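Local coordinates for protein C alpha-dehydrogenase (Sphingobium sp. SYK-6, PDB 4YAG) that binds NADH and, as a short-chain dehydrogenase, probably oxidises the C-alpha alcohol of lignin-derived beta-aryl ethers with NAD+ as hydride acceptor, at residues H59-D64 / A72-E77; D86-N91 / M124-G129. All blocks are in the same frame, centred on the assembly; numbering follows the deposited sequence.

Contact 1: H59-D64 / A72-E77. With NAI (1,4-dihydronicotinamide adenine dinucleotide), chain C.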
ATOM      1  N   HIS A  59      17.537   1.042 -26.027  1.00 14.11           N
ATOM      2  CA  HIS A  59      16.757   2.225 -26.367  1.00 14.29           C
ATOM      3  C   HIS A  59      16.387   2.926 -25.066  1.00 13.76           C
ATOM      4  O   HIS A  59      16.094   2.261 -24.084  1.00 13.11           O
ATOM      5  CB  HIS A  59      15.485   1.820 -27.108  1.00 14.23           C
ATOM      6  CG  HIS A  59      14.601   2.964 -27.491  1.00 14.48           C
ATOM      7  ND1 HIS A  59      15.021   3.993 -28.311  1.00 15.25           N
ATOM      8  CD2 HIS A  59      13.305   3.230 -27.204  1.00 14.15           C
ATOM      9  CE1 HIS A  59      14.030   4.843 -28.495  1.00 15.38           C
ATOM     10  NE2 HIS A  59      12.971   4.404 -27.832  1.00 14.71           N
ATOM     11  N   THR A  60      16.396   4.254 -25.055  1.00 14.09           N
ATOM     12  CA  THR A  60      16.061   5.005 -23.856  1.00 13.68           C
ATOM     13  C   THR A  60      14.793   5.813 -24.075  1.00 13.67           C
ATOM     14  O   THR A  60      14.556   6.343 -25.152  1.00 14.27           O
ATOM     15  CB  THR A  60      17.187   5.956 -23.441  1.00 14.48           C
ATOM     16  OG1 THR A  60      17.507   6.804 -24.535  1.00 19.34           O
ATOM     17  CG2 THR A  60      18.423   5.152 -23.041  1.00 14.87           C
ATOM     18  N   ILE A  61      14.001   5.901 -23.016  1.00 13.05           N
ATOM     19  CA  ILE A  61      12.790   6.708 -23.013  1.00 13.04           C
ATOM     20  C   ILE A  61      12.742   7.489 -21.716  1.00 12.73           C
ATOM     21  O   ILE A  61      12.828   6.902 -20.622  1.00 12.62           O
ATOM     22  CB  ILE A  61      11.504   5.847 -23.090  1.00 13.25           C
ATOM     23  CG1 ILE A  61      11.471   5.022 -24.373  1.00 13.65           C
ATOM     24  CG2 ILE A  61      10.256   6.734 -23.026  1.00 14.24           C
ATOM     25  CD1 ILE A  61      10.295   4.073 -24.455  1.00 15.03           C
ATOM     26  N   ARG A  62      12.579   8.795 -21.842  1.00 13.19           N
ATOM     27  CA  ARG A  62      12.399   9.657 -20.680  1.00 12.99           C
ATOM     28  C   ARG A  62      10.912   9.701 -20.320  1.00 12.58           C
ATOM     29  O   ARG A  62      10.069  10.096 -21.158  1.00 13.88           O
ATOM     30  CB  ARG A  62      12.918  11.055 -20.968  1.00 14.34           C
ATOM     31  CG  ARG A  62      12.803  11.977 -19.758  1.00 17.27           C
ATOM     32  CD  ARG A  62      13.426  13.309 -20.002  1.00 26.59           C
ATOM     33  NE  ARG A  62      13.173  14.228 -18.894  1.00 45.84           N
ATOM     34  CZ  ARG A  62      12.173  15.106 -18.850  1.00 40.76           C
ATOM     35  NH1 ARG A  62      11.307  15.213 -19.856  1.00 32.48           N
ATOM     36  NH2 ARG A  62      12.043  15.891 -17.789  1.00 46.10           N
ATOM     37  N   LEU A  63      10.590   9.339 -19.081  1.00 12.20           N
ATOM     38  CA  LEU A  63       9.207   9.361 -18.636  1.00 13.10           C
ATOM     39  C   LEU A  63       9.146   9.353 -17.123  1.00 12.75           C
ATOM     40  O   LEU A  63      10.127   9.078 -16.452  1.00 12.79           O
ATOM     41  CB  LEU A  63       8.406   8.182 -19.195  1.00 11.77           C
ATOM     42  CG  LEU A  63       8.883   6.766 -18.928  1.00 13.19           C
ATOM     43  CD1 LEU A  63       8.665   6.314 -17.490  1.00 15.12           C
ATOM     44  CD2 LEU A  63       8.166   5.783 -19.871  1.00 15.94           C
ATOM     45  N   ASP A  64       7.971   9.716 -16.623  1.00 12.33           N
ATOM     46  CA  ASP A  64       7.593   9.605 -15.212  1.00 11.01           C
ATOM     47  C   ASP A  64       6.624   8.423 -15.086  1.00  9.98           C
ATOM     48  O   ASP A  64       5.554   8.449 -15.707  1.00 11.28           O
ATOM     49  CB  ASP A  64       6.900  10.907 -14.826  1.00 11.60           C
ATOM     50  CG  ASP A  64       6.358  10.925 -13.404  1.00 12.06           C
ATOM     51  OD1 ASP A  64       6.478   9.943 -12.654  1.00 11.62           O
ATOM     52  OD2 ASP A  64       5.806  11.991 -13.044  1.00 14.10           O
ATOM     53  N   ALA A  72       1.332   4.615 -21.265  1.00 11.36           N
ATOM     54  CA  ALA A  72       0.670   4.050 -22.417  1.00 11.88           C
ATOM     55  C   ALA A  72       1.486   4.313 -23.694  1.00 12.43           C
ATOM     56  O   ALA A  72       1.617   3.440 -24.566  1.00 13.07           O
ATOM     57  CB  ALA A  72      -0.729   4.622 -22.578  1.00 16.28           C
ATOM     58  N   GLU A  73       2.020   5.531 -23.790  1.00 12.68           N
ATOM     59  CA  GLU A  73       2.921   5.887 -24.887  1.00 13.23           C
ATOM     60  C   GLU A  73       4.126   4.968 -24.870  1.00 12.89           C
ATOM     61  O   GLU A  73       4.568   4.491 -25.919  1.00 13.44           O
ATOM     62  CB  GLU A  73       3.388   7.329 -24.746  1.00 13.51           C
ATOM     63  CG  GLU A  73       2.317   8.364 -25.001  1.00 14.07           C
ATOM     64  CD  GLU A  73       2.741   9.778 -24.625  1.00 29.81           C
ATOM     65  OE1 GLU A  73       3.897   9.974 -24.197  1.00 23.03           O
ATOM     66  OE2 GLU A  73       1.914  10.699 -24.756  1.00 33.04           O
ATOM     67  N   ALA A  74       4.678   4.744 -23.687  1.00 12.27           N
ATOM     68  CA  ALA A  74       5.879   3.898 -23.583  1.00 12.43           C
ATOM     69  C   ALA A  74       5.621   2.460 -24.019  1.00 14.50           C
ATOM     70  O   ALA A  74       6.492   1.814 -24.604  1.00 13.08           O
ATOM     71  CB  ALA A  74       6.429   3.943 -22.189  1.00 14.23           C
ATOM     72  N   ALA A  75       4.423   1.936 -23.741  1.00 12.68           N
ATOM     73  CA  ALA A  75       4.106   0.585 -24.151  1.00 11.76           C
ATOM     74  C   ALA A  75       4.052   0.516 -25.683  1.00 12.60           C
ATOM     75  O   ALA A  75       4.530  -0.443 -26.291  1.00 13.00           O
ATOM     76  CB  ALA A  75       2.777   0.122 -23.519  1.00 12.80           C
ATOM     77  N   ARG A  76       3.475   1.529 -26.316  1.00 13.03           N
ATOM     78  CA  ARG A  76       3.490   1.606 -27.779  1.00 13.84           C
ATOM     79  C   ARG A  76       4.903   1.761 -28.338  1.00 14.29           C
ATOM     80  O   ARG A  76       5.258   1.095 -29.307  1.00 14.46           O
ATOM     81  CB  ARG A  76       2.618   2.743 -28.305  1.00 15.18           C
ATOM     82  CG  ARG A  76       1.120   2.501 -28.134  1.00 15.07           C
ATOM     83  CD  ARG A  76       0.313   3.551 -28.848  1.00 15.48           C
ATOM     84  NE  ARG A  76       0.457   4.896 -28.293  1.00 16.54           N
ATOM     85  CZ  ARG A  76      -0.279   5.395 -27.301  1.00 18.17           C
ATOM     86  NH1 ARG A  76      -1.196   4.643 -26.679  1.00 18.01           N
ATOM     87  NH2 ARG A  76      -0.071   6.635 -26.883  1.00 18.31           N
ATOM     88  N   GLU A  77       5.694   2.642 -27.727  1.00 13.82           N
ATOM     89  CA  GLU A  77       7.042   2.932 -28.246  1.00 14.12           C
ATOM     90  C   GLU A  77       7.950   1.712 -28.060  1.00 13.78           C
ATOM     91  O   GLU A  77       8.694   1.348 -28.959  1.00 14.22           O
ATOM     92  CB  GLU A  77       7.623   4.170 -27.544  1.00 14.02           C
ATOM     93  CG  GLU A  77       9.023   4.563 -28.038  1.00 22.41           C
ATOM     94  CD  GLU A  77       9.525   5.915 -27.507  1.00 23.54           C
ATOM     95  OE1 GLU A  77       8.751   6.646 -26.786  1.00 18.18           O
ATOM     96  OE2 GLU A  77      10.708   6.227 -27.842  1.00 15.27           O
TER
HETATM   97  PA  NAI C 500      18.609   5.083  -8.192  1.00 12.26           P
HETATM   98  O1A NAI C 500      18.126   6.475  -7.895  1.00 13.07           O
HETATM   99  O2A NAI C 500      20.095   4.908  -8.431  1.00 12.85           O
HETATM  100  O5B NAI C 500      17.831   4.488  -9.423  1.00 12.03           O
HETATM  101  C5B NAI C 500      16.474   4.779  -9.589  1.00 11.14           C
HETATM  102  C4B NAI C 500      16.275   5.390 -10.919  1.00 10.90           C
HETATM  103  O4B NAI C 500      14.821   5.523 -11.036  1.00 10.80           O
HETATM  104  C3B NAI C 500      16.878   6.707 -11.133  1.00 10.83           C
HETATM  105  O3B NAI C 500      17.673   6.755 -12.336  1.00 13.10           O
HETATM  106  C2B NAI C 500      15.759   7.627 -11.159  1.00 11.93           C
HETATM  107  O2B NAI C 500      15.980   8.791 -11.970  1.00 14.03           O
HETATM  108  C1B NAI C 500      14.620   6.823 -11.602  1.00 10.04           C
HETATM  109  N9A NAI C 500      13.342   7.358 -11.212  1.00 10.64           N
HETATM  110  C8A NAI C 500      12.980   7.921 -10.005  1.00 12.31           C
HETATM  111  N7A NAI C 500      11.712   8.349 -10.056  1.00 12.13           N
HETATM  112  C5A NAI C 500      11.201   8.065 -11.296  1.00 10.98           C
HETATM  113  C6A NAI C 500       9.980   8.255 -11.946  1.00 10.46           C
HETATM  114  N6A NAI C 500       8.946   8.944 -11.297  1.00 10.89           N
HETATM  115  N1A NAI C 500       9.815   7.829 -13.225  1.00  9.69           N
HETATM  116  C2A NAI C 500      10.834   7.219 -13.876  1.00 10.71           C
HETATM  117  N3A NAI C 500      12.028   7.014 -13.300  1.00  9.74           N
HETATM  118  C4A NAI C 500      12.239   7.428 -12.030  1.00 10.25           C
HETATM  119  O3  NAI C 500      18.181   4.257  -6.907  1.00 11.66           O
HETATM  120  PN  NAI C 500      18.002   2.672  -6.674  1.00 11.74           P
HETATM  121  O1N NAI C 500      18.674   1.837  -7.756  1.00 11.47           O
HETATM  122  O2N NAI C 500      18.541   2.431  -5.286  1.00 13.42           O
HETATM  123  O5D NAI C 500      16.408   2.474  -6.723  1.00 10.97           O
HETATM  124  C5D NAI C 500      15.797   1.388  -7.426  1.00  9.61           C
HETATM  125  C4D NAI C 500      14.749   0.767  -6.576  1.00 11.22           C
HETATM  126  O4D NAI C 500      15.417   0.023  -5.492  1.00 11.28           O
HETATM  127  C3D NAI C 500      13.842   1.719  -5.928  1.00 10.66           C
HETATM  128  O3D NAI C 500      12.485   1.252  -6.078  1.00 11.52           O
HETATM  129  C2D NAI C 500      14.229   1.735  -4.520  1.00 11.62           C
HETATM  130  O2D NAI C 500      13.120   2.081  -3.681  1.00 12.45           O
HETATM  131  C1D NAI C 500      14.675   0.378  -4.265  1.00  9.62           C
HETATM  132  N1N NAI C 500      15.533   0.098  -3.175  1.00 11.56           N
HETATM  133  C2N NAI C 500      16.838   0.523  -3.103  1.00 11.72           C
HETATM  134  C3N NAI C 500      17.615   0.173  -2.011  1.00 13.40           C
HETATM  135  C7N NAI C 500      19.034   0.618  -1.909  1.00 14.73           C
HETATM  136  O7N NAI C 500      19.710   0.441  -0.872  1.00 15.48           O
HETATM  137  N7N NAI C 500      19.642   1.192  -3.107  1.00 14.12           N
HETATM  138  C4N NAI C 500      17.112  -0.607  -0.983  1.00 15.07           C
HETATM  139  C5N NAI C 500      15.815  -1.073  -1.097  1.00 14.07           C
HETATM  140  C6N NAI C 500      15.047  -0.734  -2.180  1.00 13.89           C
HETATM  141  O   HOH W   1      12.626   7.905 -26.558  1.00 16.64           O

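Contact 2: D86-N91 / M124-G129. With NAI (1,4-dihydronicotinamide adenine dinucleotide), chain C.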
ATOM      1  N   ASP A  86       9.014  -8.537 -23.268  1.00 12.73           N
ATOM      2  CA  ASP A  86       8.708  -9.829 -22.677  1.00 12.50           C
ATOM      3  C   ASP A  86       8.981  -9.810 -21.186  1.00 12.29           C
ATOM      4  O   ASP A  86       8.387 -10.585 -20.430  1.00 13.69           O
ATOM      5  CB  ASP A  86       9.556 -10.904 -23.317  1.00 15.09           C
ATOM      6  CG  ASP A  86       9.536 -10.816 -24.824  1.00 19.25           C
ATOM      7  OD1 ASP A  86      10.528 -10.343 -25.428  1.00 19.32           O
ATOM      8  OD2 ASP A  86       8.492 -11.179 -25.413  1.00 20.97           O
ATOM      9  N   ILE A  87       9.905  -8.949 -20.779  1.00 10.40           N
ATOM     10  CA  ILE A  87      10.288  -8.799 -19.386  1.00  9.99           C
ATOM     11  C   ILE A  87       9.969  -7.371 -18.984  1.00 10.94           C
ATOM     12  O   ILE A  87      10.423  -6.416 -19.626  1.00 10.68           O
ATOM     13  CB  ILE A  87      11.766  -9.132 -19.177  1.00 11.37           C
ATOM     14  CG1 ILE A  87      12.020 -10.614 -19.519  1.00 13.51           C
ATOM     15  CG2 ILE A  87      12.232  -8.771 -17.762  1.00 13.43           C
ATOM     16  CD1 ILE A  87      13.480 -11.007 -19.600  1.00 15.43           C
ATOM     17  N   LEU A  88       9.183  -7.239 -17.918  1.00 10.05           N
ATOM     18  CA  LEU A  88       8.791  -5.947 -17.380  1.00 11.05           C
ATOM     19  C   LEU A  88       9.400  -5.765 -15.988  1.00 11.14           C
ATOM     20  O   LEU A  88       9.103  -6.532 -15.081  1.00 10.35           O
ATOM     21  CB  LEU A  88       7.258  -5.849 -17.314  1.00 11.88           C
ATOM     22  CG  LEU A  88       6.675  -4.609 -16.627  1.00 10.70           C
ATOM     23  CD1 LEU A  88       7.025  -3.330 -17.383  1.00 13.13           C
ATOM     24  CD2 LEU A  88       5.150  -4.774 -16.467  1.00 13.15           C
ATOM     25  N   ILE A  89      10.266  -4.766 -15.834  1.00  9.86           N
ATOM     26  CA  ILE A  89      10.954  -4.516 -14.568  1.00  9.68           C
ATOM     27  C   ILE A  89      10.453  -3.172 -14.035  1.00 10.82           C
ATOM     28  O   ILE A  89      10.850  -2.109 -14.517  1.00 10.73           O
ATOM     29  CB  ILE A  89      12.501  -4.509 -14.683  1.00 12.72           C
ATOM     30  CG1 ILE A  89      13.025  -5.734 -15.451  1.00 12.64           C
ATOM     31  CG2 ILE A  89      13.110  -4.358 -13.288  1.00 13.70           C
ATOM     32  CD1 ILE A  89      12.936  -7.021 -14.730  1.00 16.09           C
ATOM     33  N   ASN A  90       9.556  -3.224 -13.055  1.00  7.99           N
ATOM     34  CA  ASN A  90       9.022  -2.022 -12.441  1.00  8.81           C
ATOM     35  C   ASN A  90       9.891  -1.720 -11.239  1.00 10.05           C
ATOM     36  O   ASN A  90       9.630  -2.189 -10.126  1.00 11.65           O
ATOM     37  CB  ASN A  90       7.582  -2.235 -11.983  1.00  9.64           C
ATOM     38  CG  ASN A  90       6.640  -2.541 -13.123  1.00 10.09           C
ATOM     39  OD1 ASN A  90       6.502  -1.755 -14.058  1.00 12.45           O
ATOM     40  ND2 ASN A  90       5.959  -3.690 -13.045  1.00 10.98           N
ATOM     41  N   ASN A  91      10.946  -0.962 -11.474  1.00  9.68           N
ATOM     42  CA  ASN A  91      12.007  -0.796 -10.490  1.00  9.20           C
ATOM     43  C   ASN A  91      12.196   0.630  -9.979  1.00 10.17           C
ATOM     44  O   ASN A  91      12.722   0.818  -8.887  1.00 11.30           O
ATOM     45  CB  ASN A  91      13.308  -1.345 -11.077  1.00  9.39           C
ATOM     46  CG  ASN A  91      14.530  -0.821 -10.394  1.00 10.78           C
ATOM     47  OD1 ASN A  91      14.987  -1.355  -9.372  1.00 12.20           O
ATOM     48  ND2 ASN A  91      15.089   0.231 -10.962  1.00 10.16           N
ATOM     49  N   MET A 124      -0.579  -2.251 -15.647  1.00  8.92           N
ATOM     50  CA  MET A 124      -1.774  -1.937 -16.409  1.00  9.77           C
ATOM     51  C   MET A 124      -1.455  -1.594 -17.861  1.00 10.76           C
ATOM     52  O   MET A 124      -2.194  -1.968 -18.779  1.00 12.14           O
ATOM     53  CB  MET A 124      -2.525  -0.782 -15.742  1.00 11.46           C
ATOM     54  CG  MET A 124      -3.070  -1.122 -14.345  1.00 13.62           C
ATOM     55  SD  MET A 124      -4.278  -2.473 -14.306  1.00 20.28           S
ATOM     56  CE  MET A 124      -5.573  -1.643 -15.163  1.00 21.34           C
ATOM     57  N   ALA A 125      -0.363  -0.868 -18.067  1.00 11.32           N
ATOM     58  CA  ALA A 125       0.005  -0.438 -19.416  1.00 12.35           C
ATOM     59  C   ALA A 125       0.629  -1.543 -20.260  1.00 10.67           C
ATOM     60  O   ALA A 125       0.417  -1.565 -21.468  1.00 12.37           O
ATOM     61  CB  ALA A 125       0.944   0.751 -19.353  1.00 12.11           C
ATOM     62  N   PHE A 126       1.396  -2.442 -19.639  1.00  9.96           N
ATOM     63  CA  PHE A 126       2.183  -3.429 -20.388  1.00 10.14           C
ATOM     64  C   PHE A 126       1.644  -4.841 -20.415  1.00 10.92           C
ATOM     65  O   PHE A 126       1.855  -5.562 -21.389  1.00 12.35           O
ATOM     66  CB  PHE A 126       3.624  -3.472 -19.877  1.00 10.01           C
ATOM     67  CG  PHE A 126       4.428  -2.294 -20.315  1.00 11.20           C
ATOM     68  CD1 PHE A 126       4.365  -1.098 -19.621  1.00 10.06           C
ATOM     69  CD2 PHE A 126       5.210  -2.355 -21.446  1.00 12.29           C
ATOM     70  CE1 PHE A 126       5.086   0.030 -20.033  1.00 12.80           C
ATOM     71  CE2 PHE A 126       5.922  -1.250 -21.853  1.00 13.02           C
ATOM     72  CZ  PHE A 126       5.864  -0.059 -21.167  1.00 13.39           C
ATOM     73  N   THR A 127       0.972  -5.286 -19.368  1.00 11.29           N
ATOM     74  CA  THR A 127       0.582  -6.691 -19.360  1.00 10.49           C
ATOM     75  C   THR A 127      -0.474  -7.098 -20.387  1.00 10.86           C
ATOM     76  O   THR A 127      -0.438  -8.230 -20.838  1.00 13.60           O
ATOM     77  CB  THR A 127       0.250  -7.267 -17.942  1.00 11.37           C
ATOM     78  OG1 THR A 127      -0.905  -6.617 -17.417  1.00 12.26           O
ATOM     79  CG2 THR A 127       1.429  -7.116 -17.035  1.00 11.57           C
ATOM     80  N   PRO A 128      -1.392  -6.191 -20.801  1.00 12.59           N
ATOM     81  CA  PRO A 128      -2.321  -6.639 -21.839  1.00 11.86           C
ATOM     82  C   PRO A 128      -1.582  -7.142 -23.083  1.00 12.25           C
ATOM     83  O   PRO A 128      -1.937  -8.183 -23.630  1.00 15.39           O
ATOM     84  CB  PRO A 128      -3.156  -5.388 -22.120  1.00 16.19           C
ATOM     85  CG  PRO A 128      -3.196  -4.698 -20.827  1.00 15.31           C
ATOM     86  CD  PRO A 128      -1.828  -4.901 -20.227  1.00 13.38           C
ATOM     87  N   GLY A 129      -0.538  -6.427 -23.504  1.00 13.08           N
ATOM     88  CA  GLY A 129       0.216  -6.818 -24.672  1.00 13.12           C
ATOM     89  C   GLY A 129       1.020  -8.071 -24.428  1.00 12.41           C
ATOM     90  O   GLY A 129       1.153  -8.899 -25.312  1.00 14.72           O
TER
HETATM   91  PA  NAI C 500      18.609   5.083  -8.192  1.00 12.26           P
HETATM   92  O1A NAI C 500      18.126   6.475  -7.895  1.00 13.07           O
HETATM   93  O2A NAI C 500      20.095   4.908  -8.431  1.00 12.85           O
HETATM   94  O5B NAI C 500      17.831   4.488  -9.423  1.00 12.03           O
HETATM   95  C5B NAI C 500      16.474   4.779  -9.589  1.00 11.14           C
HETATM   96  C4B NAI C 500      16.275   5.390 -10.919  1.00 10.90           C
HETATM   97  O4B NAI C 500      14.821   5.523 -11.036  1.00 10.80           O
HETATM   98  C3B NAI C 500      16.878   6.707 -11.133  1.00 10.83           C
HETATM   99  O3B NAI C 500      17.673   6.755 -12.336  1.00 13.10           O
HETATM  100  C2B NAI C 500      15.759   7.627 -11.159  1.00 11.93           C
HETATM  101  O2B NAI C 500      15.980   8.791 -11.970  1.00 14.03           O
HETATM  102  C1B NAI C 500      14.620   6.823 -11.602  1.00 10.04           C
HETATM  103  N9A NAI C 500      13.342   7.358 -11.212  1.00 10.64           N
HETATM  104  C8A NAI C 500      12.980   7.921 -10.005  1.00 12.31           C
HETATM  105  N7A NAI C 500      11.712   8.349 -10.056  1.00 12.13           N
HETATM  106  C5A NAI C 500      11.201   8.065 -11.296  1.00 10.98           C
HETATM  107  C6A NAI C 500       9.980   8.255 -11.946  1.00 10.46           C
HETATM  108  N6A NAI C 500       8.946   8.944 -11.297  1.00 10.89           N
HETATM  109  N1A NAI C 500       9.815   7.829 -13.225  1.00  9.69           N
HETATM  110  C2A NAI C 500      10.834   7.219 -13.876  1.00 10.71           C
HETATM  111  N3A NAI C 500      12.028   7.014 -13.300  1.00  9.74           N
HETATM  112  C4A NAI C 500      12.239   7.428 -12.030  1.00 10.25           C
HETATM  113  O3  NAI C 500      18.181   4.257  -6.907  1.00 11.66           O
HETATM  114  PN  NAI C 500      18.002   2.672  -6.674  1.00 11.74           P
HETATM  115  O1N NAI C 500      18.674   1.837  -7.756  1.00 11.47           O
HETATM  116  O2N NAI C 500      18.541   2.431  -5.286  1.00 13.42           O
HETATM  117  O5D NAI C 500      16.408   2.474  -6.723  1.00 10.97           O
HETATM  118  C5D NAI C 500      15.797   1.388  -7.426  1.00  9.61           C
HETATM  119  C4D NAI C 500      14.749   0.767  -6.576  1.00 11.22           C
HETATM  120  O4D NAI C 500      15.417   0.023  -5.492  1.00 11.28           O
HETATM  121  C3D NAI C 500      13.842   1.719  -5.928  1.00 10.66           C
HETATM  122  O3D NAI C 500      12.485   1.252  -6.078  1.00 11.52           O
HETATM  123  C2D NAI C 500      14.229   1.735  -4.520  1.00 11.62           C
HETATM  124  O2D NAI C 500      13.120   2.081  -3.681  1.00 12.45           O
HETATM  125  C1D NAI C 500      14.675   0.378  -4.265  1.00  9.62           C
HETATM  126  N1N NAI C 500      15.533   0.098  -3.175  1.00 11.56           N
HETATM  127  C2N NAI C 500      16.838   0.523  -3.103  1.00 11.72           C
HETATM  128  C3N NAI C 500      17.615   0.173  -2.011  1.00 13.40           C
HETATM  129  C7N NAI C 500      19.034   0.618  -1.909  1.00 14.73           C
HETATM  130  O7N NAI C 500      19.710   0.441  -0.872  1.00 15.48           O
HETATM  131  N7N NAI C 500      19.642   1.192  -3.107  1.00 14.12           N
HETATM  132  C4N NAI C 500      17.112  -0.607  -0.983  1.00 15.07           C
HETATM  133  C5N NAI C 500      15.815  -1.073  -1.097  1.00 14.07           C
HETATM  134  C6N NAI C 500      15.047  -0.734  -2.180  1.00 13.89           C

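Contact 1: H59-D64 / A72-E77
Glu77 reaches from helix 68-82 to His59 and Ile61 of the edge strand, and its length is used from end to end. Its CG stands anti to the backbone N (chi1 -179°) and the chain runs on extended, which carries the carboxylate over to the strand. Glu77 CB starts beside Ile61 CD1, Glu77 CG comes within 3.8 Å of that same methyl, and the carboxylate carbon Glu77 CD comes closest, at 3.6 Å; the two side chains arrive from opposite directions. Glu77 OE1 stays near Ile61, 3.8 Å from Ile61 CD1. OE2 turns to the histidine: His59 NE2 donates to Glu77 OE2 at 2.9 Å; the oxygen lies close to the imidazole plane, while the N-H comes from the anti side of the carboxylate, 34° out of its plane. A water also donates to OE2 and to Thr60 O, tying the acid to the strand backbone. With an alanine here, His59 NE2 would probably be left without its acceptor, the water would lose one partner, and a gap would open beside Ile61 CD1. Ala74, one helical turn before Glu77, takes Leu63 CD2 on its CB at 3.4 Å, a tight fit. Beyond the strand, Asp64 OD1 accepts from the adenine N6A of NADH at 3.0 Å, while its OD2 forms a salt bridge with Arg205. Strand 59-62 and helix 72-77 run nearly antiparallel (165°), as in a beta-alpha unit of the Rossmann fold, whose strand end here delivers the aspartate that reads the adenine amino group.

Contact 2: D86-N91 / M124-G129
Leu88 of the central strand 87-90 meets Phe126 and Thr127 of helix 105-133 through its two methyls, and the helix offers them in turn. Met124 looks away from the strand and packs on Tyr105 of the second subunit, which puts the outer side of this helix at the dimer interface. Phe126 carries most of the helix's share: Phe126 CB is 4.0 Å from Leu88 CD2, and Leu88 CD1 sits over one face of the ring, 4.1 Å from both CG and CD1 of Phe126. The side chains cross at about a right angle. With chi1 at 174°, the leucine's CG swings away from the backbone N and alongside the carbonyl carbon, and its branches straddle the base of the ring, one methyl at CB and the other above the ring atoms. Phe9 of the neighbouring strand also meets the phenyl group. Next, Thr127 adds its CG2 to Leu88 CD2 at 4.4 Å, while its OG1 turns back to the helix, hydrogen-bonded to Ile123 O. At Pro128, which has no N-H to give, the helix kinks; Gly129 N makes a weak bond of 3.3 Å to Phe126 O. Just past the strand, the backbone O of Asn91 accepts from O3D of the nicotinamide ribose of NADH at 2.9 Å. With no polar bond between Leu88 and Phe126 or Thr127, strand and helix are joined here by apolar packing alone, held by shape and burial, and the coenzyme bond belongs to Asn91 beyond the strand's end.

In the fold
The two contacts follow each other along the chain, their centres about 12 Å apart, and they touch through the helices. Phe126 CE2 of contact 2 lies 3.5 Å from Ala75 CA of contact 1, and Ala125 O is 3.6 Å from Ala75 CB, so helices 68-82 and 105-133 pack side by side on one face of the parallel sheet. Helix 68-82 is the crossover from edge strand 58-62 to central strand 87-90, with strands 31-36 and 7-11 lying between them in the sheet. Both strands lead to NADH: contact 1 at the adenine, contact 2 at the nicotinamide ribose, while Asp36 and His41 also hydrogen-bond the coenzyme.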